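Local atomic coordinates of actin depolymerization factor 2 (Plasmodium berghei, PDB entry 2XFA), a protein that probably binds actin and promotes the disassembly of actin filaments in the malaria parasite. Residues G9-F20 / Y34-V44. Sequence-based numbering, arbitrary orientation.
Sequences GVNVSDECIYEF and YKIENLEKIVV
Cys-16 and Tyr-34 make the tight end of this contact. Tyr-34 OH donates to Cys-16 O at 3.0 Å, with that carbonyl oxygen lying at the ring edge and in the ring plane. Phe-20 N, the regular helical donor, reaches the same oxygen from the opposite face of the carbonyl plane, so two bonds grip it. Cys-16 SG meets the ring obliquely, 3.6 Å from Tyr-34 CD1; a chi1 of -77° keeps the sulfur beside its own backbone N and turns it in toward the sheet, where SG also comes within 3.3 Å of Ile-42 O. Beyond the sulfur, Val-10 CG2 rests 3.6 Å from Ile-42 CG1, the two side chains slanting past each other, and Leu-109 of helix 104-118 touches Val-10 as well. Here the short strand 11-12 joins the edge of the ADF-homology sheet parallel to strand 41-48, just before the chain turns into helix 14-24. Asn-11 N bonds Glu-40 O, Ile-42 N reaches Asn-11 O at 2.8 Å, and Ser-13 N closes the run on Ile-42 O. A classic bulge sets Glu-40 and Lys-41 together opposite Glu-37 in the hairpin. The other face of this edge is looser and exposed: Lys-41 runs alongside Asn-11, then bends at its last torsion (chi4 -54°), and its NZ lies beside Ser-13, 3.4 Å from Ser-13 OG but badly angled for a hydrogen bond, while Gly-9 O lies nearest the aliphatic CG of Glu-40, at 3.1 Å.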
loop_
_atom_site.group_PDB
_atom_site.type_symbol
_atom_site.label_atom_id
_atom_site.label_comp_id
_atom_site.label_asym_id
_atom_site.label_seq_id
_atom_site.Cartn_x
_atom_site.Cartn_y
_atom_site.Cartn_z
ATOM N N GLY A 9 17.571 8.310 7.268
ATOM C CA GLY A 9 16.974 9.385 8.041
ATOM C C GLY A 9 15.628 9.945 7.624
ATOM O O GLY A 9 15.531 11.125 7.282
ATOM N N VAL A 10 14.583 9.122 7.681
ATOM C CA VAL A 10 13.229 9.616 7.443
ATOM C C VAL A 10 12.294 9.326 8.630
ATOM O O VAL A 10 12.442 8.308 9.308
ATOM C CB VAL A 10 12.645 9.086 6.099
ATOM C CG1 VAL A 10 13.617 8.131 5.427
ATOM C CG2 VAL A 10 11.287 8.433 6.309
ATOM N N ASN A 11 11.368 10.249 8.895
ATOM C CA ASN A 11 10.353 10.077 9.932
ATOM C C ASN A 11 8.947 10.004 9.336
ATOM O O ASN A 11 8.756 10.210 8.124
ATOM C CB ASN A 11 10.417 11.209 10.960
ATOM C CG ASN A 11 9.672 12.460 10.507
ATOM O OD1 ASN A 11 9.430 12.655 9.318
ATOM N ND2 ASN A 11 9.311 13.315 11.459
ATOM N N VAL A 12 7.965 9.739 10.195
ATOM C CA VAL A 12 6.601 9.466 9.749
ATOM C C VAL A 12 5.612 10.542 10.199
ATOM O O VAL A 12 5.418 10.754 11.394
ATOM C CB VAL A 12 6.104 8.106 10.290
ATOM C CG1 VAL A 12 4.772 7.730 9.645
ATOM C CG2 VAL A 12 7.142 7.023 10.061
ATOM N N SER A 13 4.970 11.196 9.237
ATOM C CA SER A 13 3.988 12.239 9.516
ATOM C C SER A 13 2.740 11.691 10.194
ATOM O O SER A 13 2.258 10.618 9.843
ATOM C CB SER A 13 3.580 12.952 8.226
ATOM O OG SER A 13 2.601 13.944 8.501
ATOM N N ASP A 14 2.205 12.454 11.143
ATOM C CA ASP A 14 1.053 12.024 11.937
ATOM C C ASP A 14 -0.243 11.866 11.139
ATOM O O ASP A 14 -1.102 11.069 11.510
ATOM C CB ASP A 14 0.846 12.971 13.119
ATOM C CG ASP A 14 2.099 13.120 13.961
ATOM O OD1 ASP A 14 2.365 12.221 14.789
ATOM O OD2 ASP A 14 2.827 14.122 13.779
ATOM N N GLU A 15 -0.386 12.619 10.051
ATOM C CA GLU A 15 -1.509 12.416 9.137
ATOM C C GLU A 15 -1.525 10.969 8.624
ATOM O O GLU A 15 -2.582 10.430 8.285
ATOM C CB GLU A 15 -1.432 13.385 7.952
ATOM C CG GLU A 15 -2.648 14.313 7.796
ATOM C CD GLU A 15 -3.644 13.861 6.716
ATOM O OE1 GLU A 15 -4.832 13.652 7.055
ATOM O OE2 GLU A 15 -3.250 13.735 5.532
ATOM N N CYS A 16 -0.350 10.346 8.570
ATOM C CA CYS A 16 -0.231 8.989 8.041
ATOM C C CYS A 16 -1.099 8.042 8.836
ATOM O O CYS A 16 -1.935 7.334 8.267
ATOM C CB CYS A 16 1.213 8.507 8.087
ATOM S SG CYS A 16 2.230 9.207 6.784
ATOM N N ILE A 17 -0.904 8.051 10.154
ATOM C CA ILE A 17 -1.657 7.177 11.039
ATOM C C ILE A 17 -3.102 7.652 11.146
ATOM O O ILE A 17 -4.024 6.841 11.259
ATOM C CB ILE A 17 -1.006 7.063 12.444
ATOM C CG1 ILE A 17 0.491 6.750 12.326
ATOM C CG2 ILE A 17 -1.684 5.985 13.259
ATOM C CD1 ILE A 17 1.350 7.962 12.034
ATOM N N TYR A 18 -3.297 8.967 11.093
ATOM C CA TYR A 18 -4.639 9.528 11.083
ATOM C C TYR A 18 -5.473 8.849 10.010
ATOM O O TYR A 18 -6.553 8.349 10.288
ATOM C CB TYR A 18 -4.595 11.035 10.818
ATOM C CG TYR A 18 -5.949 11.685 10.602
ATOM C CD1 TYR A 18 -6.871 11.780 11.637
ATOM C CD2 TYR A 18 -6.295 12.230 9.364
ATOM C CE1 TYR A 18 -8.109 12.376 11.443
ATOM C CE2 TYR A 18 -7.533 12.840 9.163
ATOM C CZ TYR A 18 -8.434 12.904 10.208
ATOM O OH TYR A 18 -9.663 13.498 10.030
ATOM N N GLU A 19 -4.969 8.835 8.781
ATOM C CA GLU A 19 -5.739 8.301 7.657
ATOM C C GLU A 19 -5.885 6.791 7.711
ATOM O O GLU A 19 -6.947 6.246 7.393
ATOM C CB GLU A 19 -5.125 8.717 6.316
ATOM C CG GLU A 19 -5.170 10.226 6.050
ATOM C CD GLU A 19 -6.589 10.793 5.988
ATOM O OE1 GLU A 19 -7.567 10.007 6.036
ATOM O OE2 GLU A 19 -6.722 12.036 5.885
ATOM N N PHE A 20 -4.820 6.107 8.104
ATOM C CA PHE A 20 -4.924 4.664 8.299
ATOM C C PHE A 20 -6.028 4.322 9.298
ATOM O O PHE A 20 -6.818 3.400 9.097
ATOM C CB PHE A 20 -3.608 4.069 8.773
ATOM C CG PHE A 20 -3.739 2.619 9.182
ATOM C CD1 PHE A 20 -3.871 1.627 8.227
ATOM C CD2 PHE A 20 -3.780 2.262 10.516
ATOM C CE1 PHE A 20 -4.011 0.293 8.596
ATOM C CE2 PHE A 20 -3.924 0.928 10.891
ATOM C CZ PHE A 20 -4.044 -0.050 9.940
ATOM N N TYR A 34 1.205 6.179 0.268
ATOM C CA TYR A 34 2.112 7.049 1.006
ATOM C C TYR A 34 3.381 7.200 0.215
ATOM O O TYR A 34 3.743 6.296 -0.535
ATOM C CB TYR A 34 2.536 6.388 2.328
ATOM C CG TYR A 34 1.436 6.134 3.296
ATOM C CD1 TYR A 34 1.016 7.125 4.166
ATOM C CD2 TYR A 34 0.819 4.893 3.361
ATOM C CE1 TYR A 34 0.013 6.891 5.075
ATOM C CE2 TYR A 34 -0.189 4.654 4.255
ATOM C CZ TYR A 34 -0.586 5.662 5.116
ATOM O OH TYR A 34 -1.589 5.432 6.020
ATOM N N LYS A 35 4.111 8.290 0.439
ATOM C CA LYS A 35 5.381 8.437 -0.227
ATOM C C LYS A 35 6.364 9.138 0.688
ATOM O O LYS A 35 5.986 9.721 1.700
ATOM C CB LYS A 35 5.209 9.273 -1.496
ATOM C CG LYS A 35 4.876 10.708 -1.183
ATOM C CD LYS A 35 4.404 11.481 -2.415
ATOM C CE LYS A 35 4.951 12.912 -2.382
ATOM N NZ LYS A 35 3.896 13.940 -2.605
ATOM N N ILE A 36 7.639 9.072 0.344
ATOM C CA ILE A 36 8.621 9.863 1.078
ATOM C C ILE A 36 8.795 11.196 0.373
ATOM O O ILE A 36 9.219 11.257 -0.777
ATOM C CB ILE A 36 9.953 9.127 1.227
ATOM C CG1 ILE A 36 9.709 7.806 1.966
ATOM C CG2 ILE A 36 10.963 10.007 1.979
ATOM C CD1 ILE A 36 10.861 6.824 1.925
ATOM N N GLU A 37 8.420 12.259 1.061
ATOM C CA GLU A 37 8.571 13.595 0.519
ATOM C C GLU A 37 9.911 14.194 0.908
ATOM O O GLU A 37 10.337 14.106 2.060
ATOM C CB GLU A 37 7.440 14.495 1.007
ATOM C CG GLU A 37 7.229 15.719 0.130
ATOM C CD GLU A 37 6.167 16.657 0.672
ATOM O OE1 GLU A 37 6.107 16.840 1.910
ATOM O OE2 GLU A 37 5.403 17.213 -0.149
ATOM N N ASN A 38 10.570 14.812 -0.068
ATOM C CA ASN A 38 11.848 15.472 0.157
ATOM C C ASN A 38 12.857 14.610 0.903
ATOM O O ASN A 38 13.756 15.128 1.565
ATOM C CB ASN A 38 11.631 16.801 0.873
ATOM C CG ASN A 38 10.825 17.775 0.039
ATOM O OD1 ASN A 38 10.865 17.733 -1.195
ATOM N ND2 ASN A 38 10.083 18.655 0.706
ATOM N N LEU A 39 12.683 13.295 0.800
ATOM C CA LEU A 39 13.650 12.325 1.300
ATOM C C LEU A 39 13.744 12.262 2.813
ATOM O O LEU A 39 14.755 11.803 3.338
ATOM C CB LEU A 39 15.038 12.624 0.732
ATOM C CG LEU A 39 15.387 12.067 -0.645
ATOM C CD1 LEU A 39 14.207 12.193 -1.592
ATOM C CD2 LEU A 39 16.620 12.768 -1.203
ATOM N N GLU A 40 12.720 12.717 3.527
ATOM C CA GLU A 40 12.835 12.731 4.983
ATOM C C GLU A 40 11.520 12.646 5.766
ATOM O O GLU A 40 11.523 12.660 6.995
ATOM C CB GLU A 40 13.660 13.948 5.444
ATOM C CG GLU A 40 14.091 13.896 6.920
ATOM C CD GLU A 40 15.206 14.881 7.265
ATOM O OE1 GLU A 40 15.679 15.601 6.355
ATOM O OE2 GLU A 40 15.609 14.931 8.451
ATOM N N LYS A 41 10.396 12.557 5.071
ATOM C CA LYS A 41 9.122 12.528 5.771
ATOM C C LYS A 41 8.161 11.641 5.004
ATOM O O LYS A 41 7.925 11.882 3.832
ATOM C CB LYS A 41 8.561 13.941 5.835
ATOM C CG LYS A 41 7.632 14.230 6.990
ATOM C CD LYS A 41 7.041 15.624 6.835
ATOM C CE LYS A 41 6.612 16.203 8.172
ATOM N NZ LYS A 41 5.676 15.292 8.895
ATOM N N ILE A 42 7.595 10.622 5.648
ATOM C CA ILE A 42 6.617 9.790 4.949
ATOM C C ILE A 42 5.297 10.527 5.007
ATOM O O ILE A 42 4.884 10.961 6.077
ATOM C CB ILE A 42 6.511 8.384 5.529
ATOM C CG1 ILE A 42 7.877 7.688 5.420
ATOM C CG2 ILE A 42 5.381 7.588 4.825
ATOM C CD1 ILE A 42 7.878 6.245 5.817
ATOM N N VAL A 43 4.670 10.723 3.849
ATOM C CA VAL A 43 3.430 11.503 3.768
ATOM C C VAL A 43 2.339 10.800 2.918
ATOM O O VAL A 43 2.638 9.893 2.151
ATOM C CB VAL A 43 3.722 12.920 3.218
ATOM C CG1 VAL A 43 4.060 12.855 1.750
ATOM C CG2 VAL A 43 2.547 13.833 3.430
ATOM N N VAL A 44 1.089 11.217 3.081
ATOM C CA VAL A 44 -0.022 10.722 2.280
ATOM C C VAL A 44 0.058 11.269 0.853
ATOM O O VAL A 44 0.119 12.479 0.644
ATOM C CB VAL A 44 -1.363 11.168 2.876
ATOM C CG1 VAL A 44 -2.503 10.801 1.943
ATOM C CG2 VAL A 44 -1.562 10.553 4.233
#